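Local structure of amino Transferase (Eubacterium rectale, 3ELE) at residues I114-L119 and D125-I130; P135-F140 and G175-S180; Y220-Y225 and V242-S247. The protein binds pyridoxal-5'-phosphate and, as a class I and II aminotransferase family member, probably transfers amino groups between amino acids and keto acids. All coordinates share one frame; numbering follows the deposited sequence.

Contact 1 of 3, residues I114-L119 and D125-I130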
loop_
_atom_site.group_PDB
_atom_site.type_symbol
_atom_site.label_atom_id
_atom_site.label_comp_id
_atom_site.label_asym_id
_atom_site.label_seq_id
_atom_site.Cartn_x
_atom_site.Cartn_y
_atom_site.Cartn_z
ATOM N N ILE A 114 -0.125 -7.734 5.855
ATOM C CA ILE A 114 -1.213 -8.652 5.440
ATOM C C ILE A 114 -1.224 -9.932 6.270
ATOM O O ILE A 114 -2.287 -10.358 6.703
ATOM C CB ILE A 114 -1.103 -9.033 3.918
ATOM C CG1 ILE A 114 -1.507 -7.850 3.050
ATOM C CG2 ILE A 114 -1.995 -10.207 3.565
ATOM C CD1 ILE A 114 -1.128 -8.011 1.615
ATOM N N CYS A 115 -0.048 -10.538 6.485
ATOM C CA CYS A 115 0.059 -11.782 7.288
ATOM C C CYS A 115 -0.375 -11.611 8.750
ATOM O O CYS A 115 -1.148 -12.420 9.254
ATOM C CB CYS A 115 1.462 -12.395 7.219
ATOM S SG CYS A 115 1.871 -13.085 5.592
ATOM N N PHE A 116 0.104 -10.564 9.414
ATOM C CA PHE A 116 -0.271 -10.328 10.817
ATOM C C PHE A 116 -1.741 -9.925 10.925
ATOM O O PHE A 116 -2.459 -10.404 11.827
ATOM C CB PHE A 116 0.621 -9.299 11.494
ATOM C CG PHE A 116 2.095 -9.624 11.441
ATOM C CD1 PHE A 116 2.576 -10.850 11.905
ATOM C CD2 PHE A 116 3.014 -8.672 10.979
ATOM C CE1 PHE A 116 3.964 -11.142 11.872
ATOM C CE2 PHE A 116 4.385 -8.944 10.950
ATOM C CZ PHE A 116 4.865 -10.180 11.393
ATOM N N ARG A 117 -2.196 -9.090 9.984
ATOM C CA ARG A 117 -3.603 -8.671 9.920
ATOM C C ARG A 117 -4.548 -9.865 9.682
ATOM O O ARG A 117 -5.574 -9.988 10.345
ATOM C CB ARG A 117 -3.785 -7.598 8.844
ATOM C CG ARG A 117 -5.147 -6.917 8.786
ATOM C CD ARG A 117 -5.588 -6.351 10.133
ATOM N NE ARG A 117 -6.788 -5.517 10.023
ATOM C CZ ARG A 117 -6.822 -4.196 9.812
ATOM N NH1 ARG A 117 -5.719 -3.477 9.712
ATOM N NH2 ARG A 117 -7.996 -3.578 9.739
ATOM N N ALA A 118 -4.179 -10.748 8.753
ATOM C CA ALA A 118 -4.966 -11.960 8.459
ATOM C C ALA A 118 -4.970 -12.960 9.614
ATOM O O ALA A 118 -5.967 -13.597 9.878
ATOM C CB ALA A 118 -4.449 -12.655 7.171
ATOM N N LEU A 119 -3.840 -13.089 10.292
ATOM C CA LEU A 119 -3.709 -14.047 11.391
ATOM C C LEU A 119 -4.129 -13.556 12.782
ATOM O O LEU A 119 -4.373 -14.397 13.612
ATOM C CB LEU A 119 -2.275 -14.604 11.425
ATOM C CG LEU A 119 -1.916 -15.499 10.232
ATOM C CD1 LEU A 119 -0.477 -15.869 10.315
ATOM C CD2 LEU A 119 -2.795 -16.776 10.219
ATOM N N ASP A 125 -3.010 -12.223 21.120
ATOM C CA ASP A 125 -2.202 -12.961 20.132
ATOM C C ASP A 125 -0.751 -12.520 20.159
ATOM O O ASP A 125 -0.467 -11.314 20.242
ATOM C CB ASP A 125 -2.739 -12.753 18.708
ATOM C CG ASP A 125 -4.021 -13.508 18.454
ATOM O OD1 ASP A 125 -4.503 -14.242 19.353
ATOM O OD2 ASP A 125 -4.548 -13.380 17.351
ATOM N N GLU A 126 0.155 -13.496 20.099
ATOM C CA GLU A 126 1.596 -13.232 20.109
ATOM C C GLU A 126 2.270 -13.729 18.846
ATOM O O GLU A 126 1.918 -14.800 18.331
ATOM C CB GLU A 126 2.227 -13.905 21.316
ATOM C CG GLU A 126 1.766 -13.309 22.663
ATOM C CD GLU A 126 2.203 -14.108 23.909
ATOM O OE1 GLU A 126 2.856 -15.165 23.793
ATOM O OE2 GLU A 126 1.849 -13.678 25.023
ATOM N N PHE A 127 3.209 -12.921 18.324
ATOM C CA PHE A 127 4.088 -13.325 17.235
ATOM C C PHE A 127 5.513 -13.268 17.783
ATOM O O PHE A 127 5.900 -12.286 18.441
ATOM C CB PHE A 127 3.909 -12.463 15.983
ATOM C CG PHE A 127 2.583 -12.660 15.328
ATOM C CD1 PHE A 127 2.400 -13.673 14.371
ATOM C CD2 PHE A 127 1.488 -11.865 15.691
ATOM C CE1 PHE A 127 1.125 -13.884 13.767
ATOM C CE2 PHE A 127 0.229 -12.057 15.093
ATOM C CZ PHE A 127 0.045 -13.057 14.118
ATOM N N ILE A 128 6.276 -14.333 17.519
ATOM C CA ILE A 128 7.619 -14.509 18.024
ATOM C C ILE A 128 8.629 -14.107 16.962
ATOM O O ILE A 128 8.515 -14.520 15.800
ATOM C CB ILE A 128 7.902 -15.973 18.440
ATOM C CG1 ILE A 128 7.046 -16.392 19.637
ATOM C CG2 ILE A 128 9.369 -16.186 18.847
ATOM C CD1 ILE A 128 7.278 -17.827 20.009
ATOM N N THR A 129 9.607 -13.308 17.379
ATOM C CA THR A 129 10.750 -12.902 16.509
ATOM C C THR A 129 11.997 -13.475 17.204
ATOM O O THR A 129 11.996 -13.662 18.444
ATOM C CB THR A 129 10.804 -11.390 16.278
ATOM O OG1 THR A 129 11.821 -11.073 15.306
ATOM C CG2 THR A 129 11.089 -10.625 17.562
ATOM N N ILE A 130 13.000 -13.843 16.402
ATOM C CA ILE A 130 14.255 -14.426 16.889
ATOM C C ILE A 130 15.294 -13.313 16.782
ATOM O O ILE A 130 15.588 -12.852 15.675
ATOM C CB ILE A 130 14.700 -15.673 16.050
ATOM C CG1 ILE A 130 13.552 -16.679 15.870
ATOM C CG2 ILE A 130 15.896 -16.396 16.705
ATOM C CD1 ILE A 130 13.015 -17.225 17.152
#
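F116 lays the edge of its ring over one face of F127. This is an edge-to-face pair, with centroids 4.9 Å apart and planes at 66°. The leading atom is F116 CD1, which stands above the middle of the F127 ring. It is 3.8 Å from F127 CD1 and about as far from the other ring carbons. L119 meets F127 differently. Its CB comes in at the ring edge, in plane, 3.9 Å from F127 CZ. The F127 side chain leaves the strand toward the helix, and with CG beside the backbone N (chi1 -68°) its face meets F116. An alanine at F127 is likely to open a gap between helix and strand, leaving the F116 edge without its facing ring and L119 CB without its apolar partner. D125 plays another part. Its OD2 takes a hydrogen bond from S121 N, which ties the residue before the strand to the loop after the helix. The contact is buried. It joins the C-terminal end of helix 108-119 to strand 126-130, which lies in the mixed sheet between strands 173-178 and 147-151. A118 is on the other side of the helix and packs on helix 269-282.

Contact 2 of 3, residues P135-F140 and G175-S180. With PLP (pyridoxal-5'-phosphate), chain E.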
loop_
_atom_site.group_PDB
_atom_site.type_symbol
_atom_site.label_atom_id
_atom_site.label_comp_id
_atom_site.label_asym_id
_atom_site.label_seq_id
_atom_site.Cartn_x
_atom_site.Cartn_y
_atom_site.Cartn_z
ATOM N N PRO A 135 13.527 -4.266 13.734
ATOM C CA PRO A 135 12.598 -3.676 14.718
ATOM C C PRO A 135 11.203 -3.301 14.233
ATOM O O PRO A 135 10.273 -3.288 15.040
ATOM C CB PRO A 135 13.343 -2.424 15.219
ATOM C CG PRO A 135 14.774 -2.661 14.856
ATOM C CD PRO A 135 14.746 -3.432 13.602
ATOM N N GLU A 136 11.055 -3.062 12.925
ATOM C CA GLU A 136 9.775 -2.715 12.311
ATOM C C GLU A 136 8.726 -3.840 12.446
ATOM O O GLU A 136 7.532 -3.576 12.311
ATOM C CB GLU A 136 9.975 -2.301 10.840
ATOM C CG GLU A 136 8.825 -1.470 10.222
ATOM C CD GLU A 136 8.768 -0.044 10.724
ATOM O OE1 GLU A 136 9.486 0.274 11.677
ATOM O OE2 GLU A 136 8.014 0.777 10.154
ATOM N N TYR A 137 9.152 -5.081 12.714
ATOM C CA TYR A 137 8.202 -6.180 13.008
ATOM C C TYR A 137 7.256 -5.814 14.139
ATOM O O TYR A 137 6.095 -6.150 14.064
ATOM C CB TYR A 137 8.897 -7.507 13.383
ATOM C CG TYR A 137 9.753 -8.152 12.307
ATOM C CD1 TYR A 137 9.441 -8.042 10.938
ATOM C CD2 TYR A 137 10.819 -8.978 12.665
ATOM C CE1 TYR A 137 10.224 -8.662 9.975
ATOM C CE2 TYR A 137 11.590 -9.611 11.728
ATOM C CZ TYR A 137 11.306 -9.445 10.381
ATOM O OH TYR A 137 12.085 -10.082 9.485
ATOM N N LYS A 138 7.761 -5.149 15.183
ATOM C CA LYS A 138 6.923 -4.677 16.304
ATOM C C LYS A 138 5.813 -3.728 15.835
ATOM O O LYS A 138 4.683 -3.838 16.281
ATOM C CB LYS A 138 7.761 -4.009 17.396
ATOM C CG LYS A 138 6.974 -3.719 18.679
ATOM C CD LYS A 138 7.824 -3.061 19.750
ATOM C CE LYS A 138 7.054 -2.923 21.048
ATOM N NZ LYS A 138 5.752 -2.205 20.917
ATOM N N VAL A 139 6.114 -2.842 14.904
ATOM C CA VAL A 139 5.103 -1.907 14.376
ATOM C C VAL A 139 4.007 -2.657 13.619
ATOM O O VAL A 139 2.843 -2.374 13.830
ATOM C CB VAL A 139 5.719 -0.849 13.457
ATOM C CG1 VAL A 139 4.615 0.003 12.764
ATOM C CG2 VAL A 139 6.719 -0.002 14.247
ATOM N N PHE A 140 4.398 -3.604 12.758
ATOM C CA PHE A 140 3.447 -4.386 11.972
ATOM C C PHE A 140 2.595 -5.297 12.866
ATOM O O PHE A 140 1.363 -5.375 12.678
ATOM C CB PHE A 140 4.119 -5.198 10.844
ATOM C CG PHE A 140 5.023 -4.388 9.917
ATOM C CD1 PHE A 140 4.707 -3.081 9.536
ATOM C CD2 PHE A 140 6.151 -4.980 9.363
ATOM C CE1 PHE A 140 5.544 -2.361 8.653
ATOM C CE2 PHE A 140 6.987 -4.274 8.489
ATOM C CZ PHE A 140 6.668 -2.965 8.133
ATOM N N GLY A 175 2.261 -17.224 15.470
ATOM C CA GLY A 175 3.319 -17.470 14.521
ATOM C C GLY A 175 4.723 -17.114 14.944
ATOM O O GLY A 175 4.935 -16.443 15.947
ATOM N N VAL A 176 5.677 -17.621 14.177
ATOM C CA VAL A 176 7.111 -17.357 14.379
ATOM C C VAL A 176 7.627 -16.733 13.104
ATOM O O VAL A 176 7.479 -17.300 12.028
ATOM C CB VAL A 176 7.912 -18.628 14.749
ATOM C CG1 VAL A 176 9.377 -18.274 14.952
ATOM C CG2 VAL A 176 7.306 -19.239 16.025
ATOM N N ILE A 177 8.187 -15.534 13.235
ATOM C CA ILE A 177 8.751 -14.786 12.122
ATOM C C ILE A 177 10.212 -15.214 11.983
ATOM O O ILE A 177 10.947 -15.264 12.994
ATOM C CB ILE A 177 8.739 -13.228 12.373
ATOM C CG1 ILE A 177 7.346 -12.701 12.743
ATOM C CG2 ILE A 177 9.259 -12.491 11.147
ATOM C CD1 ILE A 177 7.375 -11.397 13.548
ATOM N N ILE A 178 10.632 -15.514 10.748
ATOM C CA ILE A 178 12.016 -15.848 10.433
ATOM C C ILE A 178 12.474 -14.971 9.256
ATOM O O ILE A 178 11.709 -14.646 8.352
ATOM C CB ILE A 178 12.279 -17.362 10.185
ATOM C CG1 ILE A 178 11.849 -17.814 8.797
ATOM C CG2 ILE A 178 11.683 -18.235 11.337
ATOM C CD1 ILE A 178 12.144 -19.230 8.531
ATOM N N ASN A 179 13.722 -14.577 9.299
ATOM C CA ASN A 179 14.304 -13.704 8.282
ATOM C C ASN A 179 15.664 -14.281 7.996
ATOM O O ASN A 179 16.589 -14.071 8.776
ATOM C CB ASN A 179 14.309 -12.314 8.874
ATOM C CG ASN A 179 15.028 -11.273 8.046
ATOM O OD1 ASN A 179 15.715 -10.450 8.628
ATOM N ND2 ASN A 179 14.869 -11.280 6.713
ATOM N N SER A 180 15.740 -15.080 6.920
ATOM C CA SER A 180 16.965 -15.739 6.477
ATOM C C SER A 180 17.085 -15.688 4.933
ATOM O O SER A 180 16.203 -16.220 4.239
ATOM C CB SER A 180 16.973 -17.176 6.975
ATOM O OG SER A 180 18.174 -17.827 6.620
HETATM N N1 PLP E . 12.353 -7.317 5.936
HETATM C C2 PLP E . 13.683 -7.043 6.263
HETATM C C2A PLP E . 14.418 -7.976 7.171
HETATM C C3 PLP E . 14.332 -5.917 5.717
HETATM O O3 PLP E . 15.646 -5.651 6.019
HETATM C C4 PLP E . 13.630 -5.032 4.866
HETATM C C4A PLP E . 14.236 -3.651 4.696
HETATM O O4A PLP E . 13.985 -2.763 5.512
HETATM C C5 PLP E . 12.271 -5.335 4.547
HETATM C C6 PLP E . 11.641 -6.481 5.092
HETATM C C5A PLP E . 11.414 -4.442 3.674
HETATM O O4P PLP E . 11.449 -4.779 2.322
HETATM P P PLP E . 10.460 -3.978 1.333
HETATM O O1P PLP E . 9.995 -4.890 0.234
HETATM O O2P PLP E . 11.224 -2.869 0.671
HETATM O O3P PLP E . 9.279 -3.415 2.053
#
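Y137 OH is held at the end of its ring by a hydrogen bond with D217 OD2, while N179 packs against it with CB, 3.2 Å from Y137 OH. Both residues belong to the cofactor pocket of a fold type I PLP enzyme. Here helix 136-143 faces strand 173-178 of the mixed sheet. I177 supports the ring from one face. Its CG2 methyl makes a CH-pi contact, 3.9 Å from the Y137 centroid and 19° off the ring normal. The methyl is offset toward the hydroxyl end of the ring, and Y137 CZ is its nearest ring atom. N179 comes to the ring edge instead, with its amide plane perpendicular to the ring. A chi1 of 173° places N179 CG opposite the backbone N and turns the amide toward the cofactor. D217 serves both residues: its backbone O accepts from N179 ND2, as its carboxylate bonds Y137 OH; N183 N donates to N179 OD1. Held at both ends, the amide is unlikely to flip. The amide then meets the cofactor methyl, with N179 OD1 3.2 Å from PLP C2A.

Contact 3 of 3, residues Y220-Y225 and V242-S247; sequences YREIVY and VCYSYS. With PLP (pyridoxal-5'-phosphate), chain E.
With chi1 at -176° the Y244 ring extends away from its own backbone N, while a bend at chi2 (76°) swings the E222 carboxylate to meet the tyrosine hydroxyl. Y244 OH donates to E222 OE1 at 2.8 Å. This bond joins strand 240-245 of the fold type I sheet to the loop that follows strand 213-217. The two side chains cross at about a right angle, and the carboxylate stands almost perpendicular to the ring. The hydroxyl meets OE1 from above the carboxylate plane, 42° out of it. Y244 OH is also hydrogen-bonded to S249 OG, so this buried hydroxyl has two partners.

R221 touches the same ring more loosely, with its CB near the edge at Y244 CE1. The R221 guanidinium is engaged elsewhere, in a salt bridge with E218 and in bonds to V230 O and P231 O. A type I turn from Y220 to I223, closed by I223 N to Y220 O, sets R221 and E222 at its two central positions. On the other side of Y244, the Y246 ring turns a face to Y244 CE2.

The ends of the two segments meet the cofactor. Y220 OH and PLP O3 are joined by a 2.6 Å hydrogen bond. Y220 OH also bonds to Y335 OH. The serines hold the phosphate. S245 OG donates to PLP O1P at 2.6 Å. S247 OG lies 2.9 Å from PLP O1P and 2.8 Å from PLP O2P, close to both oxygens. A weak bond from S247 N to S245 OG, 3.5 Å long, links the two phosphate-binding serines.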
loop_
_atom_site.group_PDB
_atom_site.type_symbol
_atom_site.label_atom_id
_atom_site.label_comp_id
_atom_site.label_asym_id
_atom_site.label_seq_id
_atom_site.Cartn_x
_atom_site.Cartn_y
_atom_site.Cartn_z
ATOM N N TYR A 220 16.057 -10.986 1.250
ATOM C CA TYR A 220 17.509 -11.208 1.011
ATOM C C TYR A 220 17.837 -12.604 0.456
ATOM O O TYR A 220 19.027 -12.937 0.337
ATOM C CB TYR A 220 18.328 -10.993 2.310
ATOM C CG TYR A 220 18.133 -9.626 2.899
ATOM C CD1 TYR A 220 18.764 -8.538 2.344
ATOM C CD2 TYR A 220 17.280 -9.412 3.987
ATOM C CE1 TYR A 220 18.582 -7.266 2.849
ATOM C CE2 TYR A 220 17.085 -8.117 4.503
ATOM C CZ TYR A 220 17.742 -7.052 3.905
ATOM O OH TYR A 220 17.610 -5.759 4.328
ATOM N N ARG A 221 16.814 -13.411 0.117
ATOM C CA ARG A 221 16.986 -14.795 -0.374
ATOM C C ARG A 221 18.122 -14.979 -1.365
ATOM O O ARG A 221 18.930 -15.887 -1.185
ATOM C CB ARG A 221 15.660 -15.366 -0.944
ATOM C CG ARG A 221 15.816 -16.730 -1.698
ATOM C CD ARG A 221 14.497 -17.414 -1.964
ATOM N NE ARG A 221 14.066 -18.136 -0.775
ATOM C CZ ARG A 221 14.520 -19.332 -0.406
ATOM N NH1 ARG A 221 15.478 -19.969 -1.068
ATOM N NH2 ARG A 221 14.045 -19.883 0.684
ATOM N N GLU A 222 18.199 -14.107 -2.381
ATOM C CA GLU A 222 19.248 -14.211 -3.414
ATOM C C GLU A 222 20.560 -13.507 -3.036
ATOM O O GLU A 222 21.550 -13.686 -3.740
ATOM C CB GLU A 222 18.771 -13.733 -4.788
ATOM C CG GLU A 222 17.603 -14.538 -5.379
ATOM C CD GLU A 222 16.266 -14.234 -4.749
ATOM O OE1 GLU A 222 16.065 -13.077 -4.290
ATOM O OE2 GLU A 222 15.418 -15.162 -4.702
ATOM N N ILE A 223 20.558 -12.706 -1.959
ATOM C CA ILE A 223 21.758 -12.040 -1.442
ATOM C C ILE A 223 22.381 -13.012 -0.441
ATOM O O ILE A 223 22.243 -12.871 0.768
ATOM C CB ILE A 223 21.471 -10.628 -0.828
ATOM C CG1 ILE A 223 20.717 -9.754 -1.861
ATOM C CG2 ILE A 223 22.791 -9.966 -0.337
ATOM C CD1 ILE A 223 20.934 -8.247 -1.722
ATOM N N VAL A 224 23.026 -14.034 -0.996
ATOM C CA VAL A 224 23.684 -15.102 -0.226
ATOM C C VAL A 224 24.999 -15.425 -0.951
ATOM O O VAL A 224 25.067 -15.315 -2.179
ATOM C CB VAL A 224 22.747 -16.338 -0.013
ATOM C CG1 VAL A 224 22.313 -16.955 -1.342
ATOM C CG2 VAL A 224 23.418 -17.391 0.901
ATOM N N TYR A 225 26.020 -15.830 -0.186
ATOM C CA TYR A 225 27.391 -16.003 -0.697
ATOM C C TYR A 225 27.956 -17.398 -0.504
ATOM O O TYR A 225 27.460 -18.158 0.326
ATOM C CB TYR A 225 28.324 -15.013 0.026
ATOM C CG TYR A 225 27.739 -13.627 0.196
ATOM C CD1 TYR A 225 27.485 -12.823 -0.915
ATOM C CD2 TYR A 225 27.413 -13.122 1.474
ATOM C CE1 TYR A 225 26.938 -11.540 -0.781
ATOM C CE2 TYR A 225 26.873 -11.830 1.625
ATOM C CZ TYR A 225 26.634 -11.039 0.485
ATOM O OH TYR A 225 26.068 -9.777 0.598
ATOM N N VAL A 242 5.088 -17.181 2.999
ATOM C CA VAL A 242 6.341 -16.576 2.523
ATOM C C VAL A 242 6.049 -15.157 2.061
ATOM O O VAL A 242 5.102 -14.943 1.318
ATOM C CB VAL A 242 7.023 -17.397 1.405
ATOM C CG1 VAL A 242 8.311 -16.693 0.924
ATOM C CG2 VAL A 242 7.326 -18.836 1.906
ATOM N N CYS A 243 6.850 -14.209 2.560
ATOM C CA CYS A 243 6.784 -12.789 2.230
ATOM C C CYS A 243 8.061 -12.494 1.474
ATOM O O CYS A 243 9.167 -12.735 1.990
ATOM C CB CYS A 243 6.713 -11.925 3.495
ATOM S SG CYS A 243 5.211 -12.218 4.442
ATOM N N TYR A 244 7.901 -11.994 0.257
ATOM C CA TYR A 244 9.005 -11.686 -0.598
ATOM C C TYR A 244 8.792 -10.319 -1.256
ATOM O O TYR A 244 7.679 -9.798 -1.282
ATOM C CB TYR A 244 9.125 -12.807 -1.641
ATOM C CG TYR A 244 10.318 -12.637 -2.546
ATOM C CD1 TYR A 244 11.612 -12.975 -2.108
ATOM C CD2 TYR A 244 10.178 -12.052 -3.814
ATOM C CE1 TYR A 244 12.720 -12.781 -2.924
ATOM C CE2 TYR A 244 11.284 -11.853 -4.643
ATOM C CZ TYR A 244 12.548 -12.223 -4.201
ATOM O OH TYR A 244 13.624 -12.016 -5.038
ATOM N N SER A 245 9.885 -9.713 -1.694
ATOM C CA SER A 245 9.839 -8.510 -2.501
ATOM C C SER A 245 11.076 -8.452 -3.388
ATOM O O SER A 245 12.067 -9.132 -3.126
ATOM C CB SER A 245 9.719 -7.254 -1.647
ATOM O OG SER A 245 10.959 -6.856 -1.096
ATOM N N TYR A 246 10.992 -7.623 -4.426
ATOM C CA TYR A 246 12.086 -7.405 -5.383
ATOM C C TYR A 246 12.954 -6.189 -5.020
ATOM O O TYR A 246 13.732 -5.720 -5.848
ATOM C CB TYR A 246 11.515 -7.321 -6.811
ATOM C CG TYR A 246 10.844 -8.614 -7.216
ATOM C CD1 TYR A 246 9.498 -8.847 -6.910
ATOM C CD2 TYR A 246 11.557 -9.633 -7.859
ATOM C CE1 TYR A 246 8.871 -10.044 -7.249
ATOM C CE2 TYR A 246 10.920 -10.859 -8.218
ATOM C CZ TYR A 246 9.582 -11.047 -7.898
ATOM O OH TYR A 246 8.915 -12.212 -8.218
ATOM N N SER A 247 12.849 -5.719 -3.763
ATOM C CA SER A 247 13.589 -4.562 -3.273
ATOM C C SER A 247 15.107 -4.775 -3.287
ATOM O O SER A 247 15.841 -3.853 -3.626
ATOM C CB SER A 247 13.108 -4.158 -1.871
ATOM O OG SER A 247 11.703 -3.855 -1.866
HETATM N N1 PLP E . 12.353 -7.317 5.936
HETATM C C2 PLP E . 13.683 -7.043 6.263
HETATM C C2A PLP E . 14.418 -7.976 7.171
HETATM C C3 PLP E . 14.332 -5.917 5.717
HETATM O O3 PLP E . 15.646 -5.651 6.019
HETATM C C4 PLP E . 13.630 -5.032 4.866
HETATM C C4A PLP E . 14.236 -3.651 4.696
HETATM O O4A PLP E . 13.985 -2.763 5.512
HETATM C C5 PLP E . 12.271 -5.335 4.547
HETATM C C6 PLP E . 11.641 -6.481 5.092
HETATM C C5A PLP E . 11.414 -4.442 3.674
HETATM O O4P PLP E . 11.449 -4.779 2.322
HETATM P P PLP E . 10.460 -3.978 1.333
HETATM O O1P PLP E . 9.995 -4.890 0.234
HETATM O O2P PLP E . 11.224 -2.869 0.671
HETATM O O3P PLP E . 9.279 -3.415 2.053
#

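Overall arrangement
All three contacts are buried and draw on the same mixed sheet. Contacts 1 and 2 are neighbours, since strands 126-130 and 173-178 lie side by side and I128 pairs with G175 and I177 through the backbone. F116 also packs on I177, which links the apolar sides of both. Contact 3 lies further across the sheet, on strand 240-245, and meets contact 1 where C115 packs against C243. Contact 1 is mostly aromatic and aliphatic, contact 2 pairs a CH-pi contact with an amide whose hydrogen bonds run outside it, and contact 3 is polar. Contact 2 meets the cofactor at its ring methyl, contact 3 at O3 and the phosphate. Contacts 1 and 2 reach the second subunit.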